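Local coordinates for protein glucuronan lyase A (Trichoderma reesei, PDB 2ZZJ) that probably cleaves beta-1,4-glucuronan within the chain as a polysaccharide lyase, built on a calcium-binding beta-jelly roll, at residues V155-W160 / K169-G174; Y70-R75 / N88-I93. One frame throughout, in Å; residues are numbered along the deposited sequence.

Interaction 1: V155-W160 / K169-G174; sequences VLQIKW and KIWFDG
The indole of W171 meets the neighbouring strand edge-on: Q157 OE1 and the carbonyl O of V155 both lie close to the ring plane, with OE1 3.6 Å from W171 CH2, while the ring packs edge-to-face with F230. The amide of Q157 is the second flat group. Its OE1 accepts K169 NZ at 3.1 Å, and the donor stands above the carbonyl plane, 41° out of it, instead of on a lone pair; its NE2 turns to E67. Q157 and K169 run side by side, the glutamine extended with CG anti to the backbone N (chi1 175°); in the lysine the bend at chi3 (65°) swings CE and NZ toward that same OE1, with CD also near it. With an alanine here instead of K169, Q157 OE1 is likely to lose this donor and the packing of the lysine chain alongside it. Behind these side chains is regular antiparallel pairing: V155 with W171 and Q157 with K169 are hydrogen-bonded pairs, W171 N reaching V155 O at 2.8 Å. L156 and I170 form the non-hydrogen-bonded pair between them, and on the buried face L156 CD2 touches I170 CG1 at 3.8 Å. The segments belong to a beta hairpin, strands 152-160 and 166-172, and the axes of 155-160 and 169-172 approach to 4.8 Å; strand 66-76 flanks it beyond 152-160, and strand 175-183 beyond 166-172.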
loop_
_atom_site.group_PDB
_atom_site.type_symbol
_atom_site.label_atom_id
_atom_site.label_comp_id
_atom_site.label_asym_id
_atom_site.label_seq_id
_atom_site.Cartn_x
_atom_site.Cartn_y
_atom_site.Cartn_z
ATOM N N VAL A 155 -5.709 8.892 -3.529
ATOM C CA VAL A 155 -7.076 8.433 -3.308
ATOM C C VAL A 155 -7.338 7.278 -4.275
ATOM O O VAL A 155 -6.993 7.376 -5.489
ATOM C CB VAL A 155 -8.132 9.538 -3.476
ATOM C CG1 VAL A 155 -9.563 8.948 -3.284
ATOM C CG2 VAL A 155 -7.898 10.715 -2.493
ATOM N N LEU A 156 -7.892 6.189 -3.736
ATOM C CA LEU A 156 -8.309 5.051 -4.547
ATOM C C LEU A 156 -9.819 4.927 -4.463
ATOM O O LEU A 156 -10.411 5.056 -3.386
ATOM C CB LEU A 156 -7.688 3.739 -4.051
ATOM C CG LEU A 156 -6.210 3.740 -3.634
ATOM C CD1 LEU A 156 -5.833 2.377 -3.021
ATOM C CD2 LEU A 156 -5.371 4.006 -4.815
ATOM N N GLN A 157 -10.464 4.698 -5.597
ATOM C CA GLN A 157 -11.875 4.281 -5.552
ATOM C C GLN A 157 -11.935 2.926 -6.214
ATOM O O GLN A 157 -11.632 2.828 -7.391
ATOM C CB GLN A 157 -12.743 5.273 -6.303
ATOM C CG GLN A 157 -14.206 4.820 -6.389
ATOM C CD GLN A 157 -15.050 5.717 -7.260
ATOM O OE1 GLN A 157 -14.544 6.626 -7.913
ATOM N NE2 GLN A 157 -16.358 5.445 -7.287
ATOM N N ILE A 158 -12.272 1.886 -5.463
ATOM C CA ILE A 158 -12.193 0.548 -6.003
ATOM C C ILE A 158 -13.495 -0.179 -5.730
ATOM O O ILE A 158 -13.910 -0.266 -4.571
ATOM C CB ILE A 158 -10.985 -0.268 -5.444
ATOM C CG1 ILE A 158 -9.659 0.465 -5.729
ATOM C CG2 ILE A 158 -10.912 -1.668 -6.117
ATOM C CD1 ILE A 158 -8.438 -0.151 -5.098
ATOM N N LYS A 159 -14.106 -0.748 -6.778
ATOM C CA LYS A 159 -15.186 -1.718 -6.549
ATOM C C LYS A 159 -14.556 -3.103 -6.640
ATOM O O LYS A 159 -14.047 -3.490 -7.702
ATOM C CB LYS A 159 -16.298 -1.553 -7.575
ATOM C CG LYS A 159 -17.400 -2.592 -7.469
ATOM C CD LYS A 159 -18.396 -2.386 -8.619
ATOM C CE LYS A 159 -19.443 -3.509 -8.680
ATOM N NZ LYS A 159 -20.232 -3.612 -7.413
ATOM N N TRP A 160 -14.553 -3.805 -5.512
ATOM C CA TRP A 160 -13.897 -5.105 -5.368
ATOM C C TRP A 160 -14.842 -6.185 -5.920
ATOM O O TRP A 160 -15.872 -6.469 -5.315
ATOM C CB TRP A 160 -13.570 -5.365 -3.905
ATOM C CG TRP A 160 -12.622 -4.312 -3.305
ATOM C CD1 TRP A 160 -12.939 -3.325 -2.406
ATOM C CD2 TRP A 160 -11.218 -4.160 -3.594
ATOM N NE1 TRP A 160 -11.812 -2.561 -2.114
ATOM C CE2 TRP A 160 -10.746 -3.056 -2.822
ATOM C CE3 TRP A 160 -10.319 -4.835 -4.443
ATOM C CZ2 TRP A 160 -9.407 -2.640 -2.850
ATOM C CZ3 TRP A 160 -8.978 -4.421 -4.478
ATOM C CH2 TRP A 160 -8.538 -3.332 -3.696
ATOM N N LYS A 169 -9.797 3.007 -9.791
ATOM C CA LYS A 169 -9.585 4.417 -10.077
ATOM C C LYS A 169 -8.621 4.982 -9.044
ATOM O O LYS A 169 -8.732 4.641 -7.874
ATOM C CB LYS A 169 -10.926 5.164 -10.001
ATOM C CG LYS A 169 -11.968 4.569 -10.956
ATOM C CD LYS A 169 -13.385 5.112 -10.743
ATOM C CE LYS A 169 -13.479 6.589 -11.064
ATOM N NZ LYS A 169 -14.926 7.068 -10.942
ATOM N N ILE A 170 -7.687 5.824 -9.492
ATOM C CA ILE A 170 -6.647 6.397 -8.620
ATOM C C ILE A 170 -6.454 7.885 -8.933
ATOM O O ILE A 170 -6.374 8.284 -10.107
ATOM C CB ILE A 170 -5.290 5.679 -8.818
ATOM C CG1 ILE A 170 -5.415 4.168 -8.567
ATOM C CG2 ILE A 170 -4.174 6.321 -7.918
ATOM C CD1 ILE A 170 -4.112 3.349 -8.748
ATOM N N TRP A 171 -6.348 8.695 -7.873
ATOM C CA TRP A 171 -6.045 10.112 -7.945
ATOM C C TRP A 171 -4.704 10.318 -7.249
ATOM O O TRP A 171 -4.416 9.647 -6.222
ATOM C CB TRP A 171 -7.078 10.946 -7.178
ATOM C CG TRP A 171 -8.379 11.158 -7.866
ATOM C CD1 TRP A 171 -8.796 12.302 -8.517
ATOM C CD2 TRP A 171 -9.450 10.227 -7.964
ATOM N NE1 TRP A 171 -10.067 12.118 -9.014
ATOM C CE2 TRP A 171 -10.499 10.863 -8.682
ATOM C CE3 TRP A 171 -9.650 8.928 -7.487
ATOM C CZ2 TRP A 171 -11.719 10.230 -8.948
ATOM C CZ3 TRP A 171 -10.890 8.294 -7.745
ATOM C CH2 TRP A 171 -11.888 8.945 -8.489
ATOM N N PHE A 172 -3.898 11.234 -7.784
ATOM C CA PHE A 172 -2.597 11.584 -7.179
ATOM C C PHE A 172 -2.521 13.110 -7.104
ATOM O O PHE A 172 -2.708 13.794 -8.127
ATOM C CB PHE A 172 -1.444 11.033 -8.021
ATOM C CG PHE A 172 -0.080 11.253 -7.413
ATOM C CD1 PHE A 172 0.415 10.378 -6.438
ATOM C CD2 PHE A 172 0.715 12.329 -7.817
ATOM C CE1 PHE A 172 1.688 10.599 -5.871
ATOM C CE2 PHE A 172 1.968 12.547 -7.267
ATOM C CZ PHE A 172 2.460 11.684 -6.294
ATOM N N ASP A 173 -2.287 13.642 -5.915
ATOM C CA ASP A 173 -2.221 15.091 -5.698
ATOM C C ASP A 173 -3.393 15.856 -6.331
ATOM O O ASP A 173 -3.210 16.919 -6.946
ATOM C CB ASP A 173 -0.862 15.661 -6.152
ATOM C CG ASP A 173 0.288 15.143 -5.306
ATOM O OD1 ASP A 173 0.014 14.391 -4.349
ATOM O OD2 ASP A 173 1.451 15.504 -5.548
ATOM N N GLY A 174 -4.582 15.290 -6.200
ATOM C CA GLY A 174 -5.806 16.022 -6.529
ATOM C C GLY A 174 -6.273 15.818 -7.956
ATOM O O GLY A 174 -7.357 16.298 -8.329
#

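Interaction 2: Y70-R75 / N88-I93; sequences YGFAFR and NIAQFI
F74 and I89 point their CB atoms at each other's strand, and their first torsions, with F74 CG (chi1 80°) and I89 CG1 each between backbone N and carbonyl carbon, lay the ring face under I89 CD1, the two side chains crossing at about a right angle. This is the hydrophobic interior of the beta-jelly roll: strands 66-76 and 86-95 belong to opposing sheets, and the segment axes, 9.6 Å apart at closest approach, leave room for side chains alone to touch. The CH-pi contact is well centred, with I89 CD1 3.5 Å from the centroid of the F74 ring and only 6° off its normal, so the methyl sits almost evenly over all six carbons. A classic beta bulge at I89 and A90, opposite strand 106-115, lets both residues look across to 70-75, A90 CB lying 4.0 Å from F72 CZ. At the other end Y70 and F92 approach from opposite directions in a T-shaped pair, centroids 4.7 Å apart and planes at 77°. The tyrosine offers its face and the phenylalanine its edge. Bonds of Y70 OH with G61 O and W160 NE1 fix where the hydroxyl end of the ring lies, while F92 also stacks on F195. The edge is well centred: F92 CZ stands over the middle of the Y70 ring, 3.4 Å above its plane.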
loop_
_atom_site.group_PDB
_atom_site.type_symbol
_atom_site.label_atom_id
_atom_site.label_comp_id
_atom_site.label_asym_id
_atom_site.label_seq_id
_atom_site.Cartn_x
_atom_site.Cartn_y
_atom_site.Cartn_z
ATOM N N TYR A 70 -10.297 4.786 -0.442
ATOM C CA TYR A 70 -9.151 4.798 0.479
ATOM C C TYR A 70 -8.348 6.063 0.178
ATOM O O TYR A 70 -8.166 6.410 -0.988
ATOM C CB TYR A 70 -8.242 3.590 0.197
ATOM C CG TYR A 70 -9.018 2.295 0.280
ATOM C CD1 TYR A 70 -9.117 1.587 1.497
ATOM C CD2 TYR A 70 -9.723 1.816 -0.825
ATOM C CE1 TYR A 70 -9.890 0.394 1.575
ATOM C CE2 TYR A 70 -10.492 0.641 -0.736
ATOM C CZ TYR A 70 -10.539 -0.052 0.454
ATOM O OH TYR A 70 -11.289 -1.197 0.534
ATOM N N GLY A 71 -7.842 6.726 1.209
ATOM C CA GLY A 71 -7.031 7.931 1.014
ATOM C C GLY A 71 -5.864 7.878 1.996
ATOM O O GLY A 71 -6.012 7.382 3.133
ATOM N N PHE A 72 -4.712 8.383 1.590
ATOM C CA PHE A 72 -3.603 8.607 2.544
ATOM C C PHE A 72 -2.657 9.628 1.994
ATOM O O PHE A 72 -2.622 9.867 0.758
ATOM C CB PHE A 72 -2.853 7.339 2.906
ATOM C CG PHE A 72 -2.207 6.642 1.725
ATOM C CD1 PHE A 72 -0.848 6.795 1.484
ATOM C CD2 PHE A 72 -2.971 5.833 0.874
ATOM C CE1 PHE A 72 -0.223 6.134 0.383
ATOM C CE2 PHE A 72 -2.376 5.181 -0.220
ATOM C CZ PHE A 72 -1.009 5.337 -0.466
ATOM N N ALA A 73 -1.923 10.266 2.907
ATOM C CA ALA A 73 -0.838 11.115 2.453
ATOM C C ALA A 73 0.480 10.408 2.735
ATOM O O ALA A 73 0.608 9.713 3.744
ATOM C CB ALA A 73 -0.881 12.466 3.164
ATOM N N PHE A 74 1.460 10.584 1.865
ATOM C CA PHE A 74 2.814 10.040 2.108
ATOM C C PHE A 74 3.886 10.988 1.590
ATOM O O PHE A 74 3.608 11.849 0.759
ATOM C CB PHE A 74 2.993 8.635 1.505
ATOM C CG PHE A 74 3.265 8.648 0.019
ATOM C CD1 PHE A 74 4.573 8.622 -0.461
ATOM C CD2 PHE A 74 2.196 8.760 -0.894
ATOM C CE1 PHE A 74 4.840 8.658 -1.864
ATOM C CE2 PHE A 74 2.446 8.811 -2.312
ATOM C CZ PHE A 74 3.765 8.760 -2.768
ATOM N N ARG A 75 5.106 10.800 2.087
ATOM C CA ARG A 75 6.210 11.680 1.785
ATOM C C ARG A 75 7.486 10.858 1.806
ATOM O O ARG A 75 7.766 10.158 2.781
ATOM C CB ARG A 75 6.285 12.765 2.856
ATOM C CG ARG A 75 7.428 13.764 2.636
ATOM C CD ARG A 75 7.540 14.630 3.870
ATOM N NE ARG A 75 8.525 15.701 3.714
ATOM C CZ ARG A 75 9.818 15.563 3.985
ATOM N NH1 ARG A 75 10.290 14.409 4.393
ATOM N NH2 ARG A 75 10.645 16.600 3.851
ATOM N N ASN A 88 7.745 -0.574 -1.577
ATOM C CA ASN A 88 6.296 -0.635 -1.517
ATOM C C ASN A 88 5.844 0.338 -0.433
ATOM O O ASN A 88 6.501 0.456 0.606
ATOM C CB ASN A 88 5.843 -2.056 -1.190
ATOM C CG ASN A 88 4.399 -2.304 -1.585
ATOM O OD1 ASN A 88 4.086 -2.560 -2.762
ATOM N ND2 ASN A 88 3.504 -2.229 -0.606
ATOM N N ILE A 89 4.749 1.053 -0.686
ATOM C CA ILE A 89 4.274 2.041 0.283
ATOM C C ILE A 89 2.874 1.747 0.891
ATOM O O ILE A 89 2.527 2.351 1.917
ATOM C CB ILE A 89 4.329 3.499 -0.241
ATOM C CG1 ILE A 89 3.431 3.698 -1.487
ATOM C CG2 ILE A 89 5.811 3.931 -0.558
ATOM C CD1 ILE A 89 3.317 5.205 -1.916
ATOM N N ALA A 90 2.087 0.870 0.250
ATOM C CA ALA A 90 0.761 0.448 0.783
ATOM C C ALA A 90 0.367 -0.875 0.151
ATOM O O ALA A 90 0.806 -1.199 -0.982
ATOM C CB ALA A 90 -0.313 1.500 0.470
ATOM N N GLN A 91 -0.459 -1.654 0.846
ATOM C CA GLN A 91 -0.913 -2.905 0.222
ATOM C C GLN A 91 -2.143 -3.432 0.884
ATOM O O GLN A 91 -2.340 -3.193 2.097
ATOM C CB GLN A 91 0.178 -3.976 0.276
ATOM C CG GLN A 91 0.736 -4.311 1.648
ATOM C CD GLN A 91 1.572 -5.609 1.639
ATOM O OE1 GLN A 91 1.382 -6.467 0.778
ATOM N NE2 GLN A 91 2.494 -5.735 2.583
ATOM N N PHE A 92 -2.940 -4.141 0.088
ATOM C CA PHE A 92 -4.036 -4.972 0.601
ATOM C C PHE A 92 -3.563 -6.397 0.615
ATOM O O PHE A 92 -2.942 -6.874 -0.371
ATOM C CB PHE A 92 -5.245 -4.845 -0.298
ATOM C CG PHE A 92 -5.884 -3.479 -0.250
ATOM C CD1 PHE A 92 -6.878 -3.207 0.711
ATOM C CD2 PHE A 92 -5.508 -2.482 -1.139
ATOM C CE1 PHE A 92 -7.501 -1.958 0.758
ATOM C CE2 PHE A 92 -6.120 -1.215 -1.079
ATOM C CZ PHE A 92 -7.113 -0.968 -0.115
ATOM N N ILE A 93 -3.854 -7.083 1.714
ATOM C CA ILE A 93 -3.340 -8.433 1.904
ATOM C C ILE A 93 -4.232 -9.252 2.839
ATOM O O ILE A 93 -4.653 -8.779 3.923
ATOM C CB ILE A 93 -1.844 -8.390 2.369
ATOM C CG1 ILE A 93 -1.228 -9.807 2.479
ATOM C CG2 ILE A 93 -1.680 -7.562 3.676
ATOM C CD1 ILE A 93 0.230 -9.764 2.855
#

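Along the chain both segments of interaction 2 come first, then those of interaction 1, and their centres lie 11 Å apart. Strands 66-76 and 152-160 are neighbours in one antiparallel sheet, so 155-160 runs beside 70-75, with L156 N probably hydrogen-bonded to Y70 O at 2.8 Å. Interaction 1 continues that sheet laterally through a hairpin, whereas interaction 2 leaves it and crosses to strand 86-95 of the facing sheet. W160, on the first strand of the hairpin, bridges to both Y70 and F92. Together the two contacts tie in-plane pairing to the interior of the sandwich. That interior packing stands off the calcium site, with the F72 side chain about 11 Å from the ion.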